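Local atomic coordinates of toxin PAU_02230 (Photorhabdus asymbiotica subsp. asymbiotica ATCC 43949, PDB entry 6HV6), a protein that is a bacterial protein toxin, known as PaTox, whose structured part combines long helices with an antiparallel beta-sheet. Residues I76-A90 / L128-P140. The protein carries 1 engineered substitution. Residues are numbered along the deposited sequence; the frame is centred on the assembly and turned at random.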
loop_
_atom_site.group_PDB
_atom_site.type_symbol
_atom_site.label_atom_id
_atom_site.label_comp_id
_atom_site.label_asym_id
_atom_site.label_seq_id
_atom_site.Cartn_x
_atom_site.Cartn_y
_atom_site.Cartn_z
ATOM N N ILE A 76 -9.718 11.001 13.552
ATOM C CA ILE A 76 -9.682 12.456 13.478
ATOM C C ILE A 76 -11.108 12.957 13.307
ATOM O O ILE A 76 -11.860 12.429 12.481
ATOM C CB ILE A 76 -8.789 12.934 12.319
ATOM C CG1 ILE A 76 -7.416 12.249 12.388
ATOM C CG2 ILE A 76 -8.644 14.446 12.367
ATOM C CD1 ILE A 76 -6.579 12.672 13.586
ATOM N N LYS A 77 -11.483 13.964 14.088
ATOM C CA LYS A 77 -12.784 14.608 13.943
ATOM C C LYS A 77 -12.712 15.660 12.840
ATOM O O LYS A 77 -11.868 16.558 12.890
ATOM C CB LYS A 77 -13.214 15.245 15.263
ATOM C CG LYS A 77 -14.672 15.690 15.293
ATOM C CD LYS A 77 -14.805 17.160 15.656
ATOM C CE LYS A 77 -16.260 17.610 15.600
ATOM N NZ LYS A 77 -16.428 19.035 16.013
ATOM N N TYR A 78 -13.593 15.550 11.849
ATOM C CA TYR A 78 -13.660 16.529 10.773
ATOM C C TYR A 78 -14.998 16.387 10.063
ATOM O O TYR A 78 -15.659 15.351 10.149
ATOM C CB TYR A 78 -12.504 16.354 9.778
ATOM C CG TYR A 78 -12.546 15.034 9.060
ATOM C CD1 TYR A 78 -12.043 13.884 9.656
ATOM C CD2 TYR A 78 -13.096 14.929 7.788
ATOM C CE1 TYR A 78 -12.097 12.679 9.018
ATOM C CE2 TYR A 78 -13.154 13.719 7.138
ATOM C CZ TYR A 78 -12.650 12.596 7.759
ATOM O OH TYR A 78 -12.701 11.386 7.124
ATOM N N ASN A 79 -15.389 17.446 9.360
ATOM C CA ASN A 79 -16.608 17.418 8.556
ATOM C C ASN A 79 -16.326 16.672 7.259
ATOM O O ASN A 79 -15.577 17.157 6.403
ATOM C CB ASN A 79 -17.096 18.833 8.272
ATOM C CG ASN A 79 -18.452 18.845 7.590
ATOM O OD1 ASN A 79 -18.585 18.454 6.432
ATOM N ND2 ASN A 79 -19.469 19.283 8.314
ATOM N N GLN A 80 -16.932 15.492 7.102
ATOM C CA GLN A 80 -16.620 14.648 5.953
ATOM C C GLN A 80 -16.964 15.339 4.640
ATOM O O GLN A 80 -16.190 15.281 3.677
ATOM C CB GLN A 80 -17.356 13.308 6.060
ATOM C CG GLN A 80 -16.961 12.295 4.978
ATOM C CD GLN A 80 -15.498 11.880 5.065
ATOM O OE1 GLN A 80 -15.049 11.350 6.084
ATOM N NE2 GLN A 80 -14.744 12.128 3.994
ATOM N N GLU A 81 -18.117 16.008 4.587
ATOM C CA GLU A 81 -18.559 16.648 3.351
ATOM C C GLU A 81 -17.611 17.766 2.932
ATOM O O GLU A 81 -17.233 17.866 1.755
ATOM C CB GLU A 81 -19.979 17.186 3.527
ATOM C CG GLU A 81 -20.557 17.800 2.272
ATOM C CD GLU A 81 -21.962 18.330 2.472
ATOM O OE1 GLU A 81 -22.620 17.919 3.452
ATOM O OE2 GLU A 81 -22.404 19.160 1.649
ATOM N N ASN A 82 -17.205 18.613 3.879
ATOM C CA ASN A 82 -16.238 19.654 3.541
ATOM C C ASN A 82 -14.888 19.050 3.165
ATOM O O ASN A 82 -14.225 19.529 2.242
ATOM C CB ASN A 82 -16.083 20.641 4.696
ATOM C CG ASN A 82 -17.311 21.499 4.887
ATOM O OD1 ASN A 82 -18.203 21.501 4.042
ATOM N ND2 ASN A 82 -17.365 22.238 5.991
ATOM N N PHE A 83 -14.466 17.999 3.869
ATOM C CA PHE A 83 -13.225 17.322 3.505
ATOM C C PHE A 83 -13.281 16.827 2.064
ATOM O O PHE A 83 -12.347 17.046 1.287
ATOM C CB PHE A 83 -12.960 16.166 4.469
ATOM C CG PHE A 83 -11.687 15.410 4.182
ATOM C CD1 PHE A 83 -10.482 15.834 4.710
ATOM C CD2 PHE A 83 -11.704 14.267 3.393
ATOM C CE1 PHE A 83 -9.313 15.143 4.447
ATOM C CE2 PHE A 83 -10.534 13.569 3.130
ATOM C CZ PHE A 83 -9.339 14.008 3.658
ATOM N N ASP A 84 -14.380 16.166 1.687
ATOM C CA ASP A 84 -14.520 15.662 0.323
ATOM C C ASP A 84 -14.490 16.799 -0.699
ATOM O O ASP A 84 -13.853 16.679 -1.750
ATOM C CB ASP A 84 -15.813 14.850 0.192
ATOM C CG ASP A 84 -15.836 13.611 1.097
ATOM O OD1 ASP A 84 -14.755 13.116 1.491
ATOM O OD2 ASP A 84 -16.943 13.124 1.410
ATOM N N THR A 85 -15.166 17.913 -0.404
ATOM C CA THR A 85 -15.114 19.076 -1.288
ATOM C C THR A 85 -13.683 19.578 -1.463
ATOM O O THR A 85 -13.247 19.882 -2.581
ATOM C CB THR A 85 -16.011 20.187 -0.734
ATOM O OG1 THR A 85 -17.369 19.741 -0.728
ATOM C CG2 THR A 85 -15.916 21.428 -1.591
ATOM N N MET A 86 -12.928 19.663 -0.367
ATOM C CA MET A 86 -11.543 20.115 -0.469
ATOM C C MET A 86 -10.712 19.166 -1.328
ATOM O O MET A 86 -9.918 19.607 -2.169
ATOM C CB MET A 86 -10.931 20.242 0.922
ATOM C CG MET A 86 -9.409 20.337 0.904
ATOM S SD MET A 86 -8.727 20.388 2.570
ATOM C CE MET A 86 -8.921 18.673 3.045
ATOM N N GLN A 87 -10.896 17.856 -1.142
ATOM C CA GLN A 87 -10.107 16.883 -1.897
ATOM C C GLN A 87 -10.398 16.968 -3.385
ATOM O O GLN A 87 -9.488 16.822 -4.211
ATOM C CB GLN A 87 -10.381 15.469 -1.381
ATOM C CG GLN A 87 -9.943 15.227 0.065
ATOM C CD GLN A 87 -8.446 15.343 0.257
ATOM O OE1 GLN A 87 -7.886 16.437 0.233
ATOM N NE2 GLN A 87 -7.790 14.208 0.453
ATOM N N ARG A 88 -11.664 17.185 -3.753
ATOM C CA ARG A 88 -11.989 17.358 -5.164
ATOM C C ARG A 88 -11.320 18.611 -5.716
ATOM O O ARG A 88 -10.729 18.582 -6.802
ATOM C CB ARG A 88 -13.506 17.405 -5.359
ATOM C CG ARG A 88 -14.209 16.050 -5.137
ATOM C CD ARG A 88 -15.701 16.092 -5.504
ATOM N NE ARG A 88 -16.546 16.585 -4.416
ATOM C CZ ARG A 88 -17.043 17.819 -4.344
ATOM N NH1 ARG A 88 -16.782 18.705 -5.300
ATOM N NH2 ARG A 88 -17.806 18.170 -3.316
ATOM N N MET A 89 -11.364 19.709 -4.957
ATOM C CA MET A 89 -10.716 20.943 -5.390
ATOM C C MET A 89 -9.209 20.764 -5.502
ATOM O O MET A 89 -8.575 21.319 -6.404
ATOM C CB MET A 89 -11.043 22.078 -4.407
ATOM C CG MET A 89 -12.510 22.448 -4.380
ATOM S SD MET A 89 -12.882 23.804 -3.242
ATOM C CE MET A 89 -11.502 24.902 -3.578
ATOM N N ALA A 90 -8.615 19.992 -4.590
ATOM C CA ALA A 90 -7.167 19.826 -4.605
ATOM C C ALA A 90 -6.701 19.176 -5.894
ATOM O O ALA A 90 -5.607 19.485 -6.385
ATOM C CB ALA A 90 -6.713 19.009 -3.398
ATOM N N LEU A 128 -6.447 28.274 13.779
ATOM C CA LEU A 128 -7.743 27.762 13.363
ATOM C C LEU A 128 -7.811 26.245 13.499
ATOM O O LEU A 128 -6.815 25.536 13.343
ATOM C CB LEU A 128 -8.032 28.165 11.918
ATOM C CG LEU A 128 -8.050 29.672 11.644
ATOM C CD1 LEU A 128 -8.480 29.967 10.210
ATOM C CD2 LEU A 128 -8.965 30.383 12.632
ATOM N N SER A 129 -8.997 25.753 13.826
ATOM C CA SER A 129 -9.224 24.317 13.842
ATOM C C SER A 129 -9.107 23.751 12.431
ATOM O O SER A 129 -9.173 24.478 11.434
ATOM C CB SER A 129 -10.612 23.996 14.395
ATOM O OG SER A 129 -11.585 24.451 13.486
ATOM N N LEU A 130 -8.952 22.426 12.354
ATOM C CA LEU A 130 -8.898 21.764 11.053
ATOM C C LEU A 130 -10.153 22.064 10.232
ATOM O O LEU A 130 -10.068 22.482 9.073
ATOM C CB LEU A 130 -8.723 20.253 11.246
ATOM C CG LEU A 130 -8.713 19.393 9.986
ATOM C CD1 LEU A 130 -7.630 19.877 9.040
ATOM C CD2 LEU A 130 -8.518 17.918 10.326
ATOM N N ASP A 131 -11.331 21.871 10.823
ATOM C CA ASP A 131 -12.565 22.135 10.080
ATOM C C ASP A 131 -12.631 23.578 9.586
ATOM O O ASP A 131 -13.147 23.841 8.495
ATOM C CB ASP A 131 -13.782 21.817 10.946
ATOM C CG ASP A 131 -14.241 20.385 10.775
ATOM O OD1 ASP A 131 -14.131 19.864 9.650
ATOM O OD2 ASP A 131 -14.687 19.778 11.757
ATOM N N LYS A 132 -12.149 24.526 10.389
ATOM C CA LYS A 132 -12.148 25.920 9.961
ATOM C C LYS A 132 -11.200 26.126 8.784
ATOM O O LYS A 132 -11.552 26.787 7.802
ATOM C CB LYS A 132 -11.757 26.829 11.123
ATOM C CG LYS A 132 -12.009 28.297 10.838
ATOM C CD LYS A 132 -13.427 28.491 10.344
ATOM C CE LYS A 132 -13.880 29.930 10.470
ATOM N NZ LYS A 132 -15.336 30.028 10.176
ATOM N N LYS A 133 -9.986 25.574 8.874
ATOM C CA LYS A 133 -9.054 25.615 7.746
ATOM C C LYS A 133 -9.673 25.026 6.481
ATOM O O LYS A 133 -9.497 25.561 5.382
ATOM C CB LYS A 133 -7.765 24.862 8.097
ATOM C CG LYS A 133 -6.887 25.530 9.172
ATOM C CD LYS A 133 -5.498 24.862 9.179
ATOM C CE LYS A 133 -4.500 25.593 10.088
ATOM N NZ LYS A 133 -4.730 25.275 11.535
ATOM N N ILE A 134 -10.384 23.912 6.611
ATOM C CA ILE A 134 -11.038 23.318 5.450
ATOM C C ILE A 134 -12.121 24.252 4.917
ATOM O O ILE A 134 -12.223 24.472 3.709
ATOM C CB ILE A 134 -11.608 21.932 5.812
ATOM C CG1 ILE A 134 -10.488 20.939 6.153
ATOM C CG2 ILE A 134 -12.433 21.388 4.669
ATOM C CD1 ILE A 134 -11.040 19.631 6.711
ATOM N N GLU A 135 -12.940 24.829 5.810
ATOM C CA GLU A 135 -13.952 25.788 5.369
ATOM C C GLU A 135 -13.328 26.944 4.597
ATOM O O GLU A 135 -13.873 27.382 3.579
ATOM C CB GLU A 135 -14.728 26.349 6.562
ATOM C CG GLU A 135 -15.738 25.435 7.159
ATOM C CD GLU A 135 -16.495 26.109 8.296
ATOM O OE1 GLU A 135 -16.379 27.349 8.436
ATOM O OE2 GLU A 135 -17.192 25.395 9.048
ATOM N N ARG A 136 -12.210 27.480 5.087
ATOM C CA ARG A 136 -11.553 28.576 4.380
ATOM C C ARG A 136 -10.989 28.102 3.043
ATOM O O ARG A 136 -11.083 28.810 2.033
ATOM C CB ARG A 136 -10.443 29.174 5.251
ATOM C CG ARG A 136 -10.945 29.691 6.603
ATOM C CD ARG A 136 -11.927 30.853 6.415
ATOM N NE ARG A 136 -11.200 32.023 5.941
ATOM C CZ ARG A 136 -11.494 32.700 4.836
ATOM N NH1 ARG A 136 -12.531 32.347 4.097
ATOM N NH2 ARG A 136 -10.752 33.744 4.482
ATOM N N TYR A 137 -10.440 26.894 3.009
ATOM C CA TYR A 137 -9.902 26.370 1.756
ATOM C C TYR A 137 -10.988 26.309 0.693
ATOM O O TYR A 137 -10.784 26.730 -0.452
ATOM C CB TYR A 137 -9.311 24.984 1.989
ATOM C CG TYR A 137 -8.687 24.335 0.768
ATOM C CD1 TYR A 137 -9.473 23.771 -0.242
ATOM C CD2 TYR A 137 -7.306 24.248 0.648
ATOM C CE1 TYR A 137 -8.881 23.153 -1.350
ATOM C CE2 TYR A 137 -6.717 23.648 -0.444
ATOM C CZ TYR A 137 -7.498 23.105 -1.439
ATOM O OH TYR A 137 -6.868 22.506 -2.521
ATOM N N ILE A 138 -12.158 25.775 1.054
ATOM C CA ILE A 138 -13.200 25.590 0.055
ATOM C C ILE A 138 -13.969 26.868 -0.223
ATOM O O ILE A 138 -14.749 26.902 -1.178
ATOM C CB ILE A 138 -14.161 24.456 0.462
ATOM C CG1 ILE A 138 -14.952 24.802 1.712
ATOM C CG2 ILE A 138 -13.381 23.170 0.711
ATOM C CD1 ILE A 138 -15.868 23.674 2.145
ATOM N N SER A 139 -13.760 27.922 0.565
ATOM C CA SER A 139 -14.496 29.162 0.352
ATOM C C SER A 139 -13.966 29.874 -0.889
ATOM O O SER A 139 -12.767 29.829 -1.172
ATOM C CB SER A 139 -14.365 30.087 1.564
ATOM O OG SER A 139 -14.953 31.358 1.309
ATOM N N PRO A 140 -14.828 30.571 -1.633
ATOM C CA PRO A 140 -14.347 31.269 -2.827
ATOM C C PRO A 140 -13.596 32.555 -2.527
ATOM O O PRO A 140 -13.006 33.129 -3.450
ATOM C CB PRO A 140 -15.633 31.551 -3.616
ATOM C CG PRO A 140 -16.688 31.600 -2.598
ATOM C CD PRO A 140 -16.293 30.641 -1.504
HETATM O O HOH W 1 -14.982 21.980 7.661
#
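Met-86 lies over one face of the Tyr-137 ring, where helix 80-93 packs on helix 130-138. The short helical segments cross at 45°, with axes 9.3 Å apart. Met-86 CG makes a CH-pi contact 3.8 Å from the ring centroid of Tyr-137. Its SD is over the same face, a Met-aromatic contact, and also touches Ile-134 CG1. The CE of Met-86, like SD, lies beside Ile-134 CG1. Met-89 CB meets the edge of the Tyr-137 ring in plane. The phenol oxygen passes close to Ala-90 and hydrogen-bonds to Tyr-110.

Ile-138 is a knob in a hole formed by Asn-82, Thr-85, Met-86 and Met-89. Its CG1 stands between the backbone N and the carbonyl carbon (chi1 66°). This sends CD1 to the amide of Asn-82, 3.7 Å from OD1, while CG2 meets Thr-85 CG2 at 3.8 Å. Ile-134 CG2 presses on the backbone of Asn-82, 3.5 Å from its O.

The polar contacts gather at the N-terminal end of helix 80-93. Asn-79 N donates to Asp-131 OD1 at 2.7 Å, nearly straight (168°) and on the syn lone pair. Asn-79 is also the N-cap, its OD1 accepting from Asn-82 N. One water accepts from Asn-82 ND2 and donates to both Asp-131 O and OD1.

Helix 144-176 touches Met-86 and Ile-134, so three helices share this apolar layer. At the polar end, Asp-131 OD1 is gripped by a backbone N-H and a water, and its negative charge beside the helix start probably suits the helix dipole.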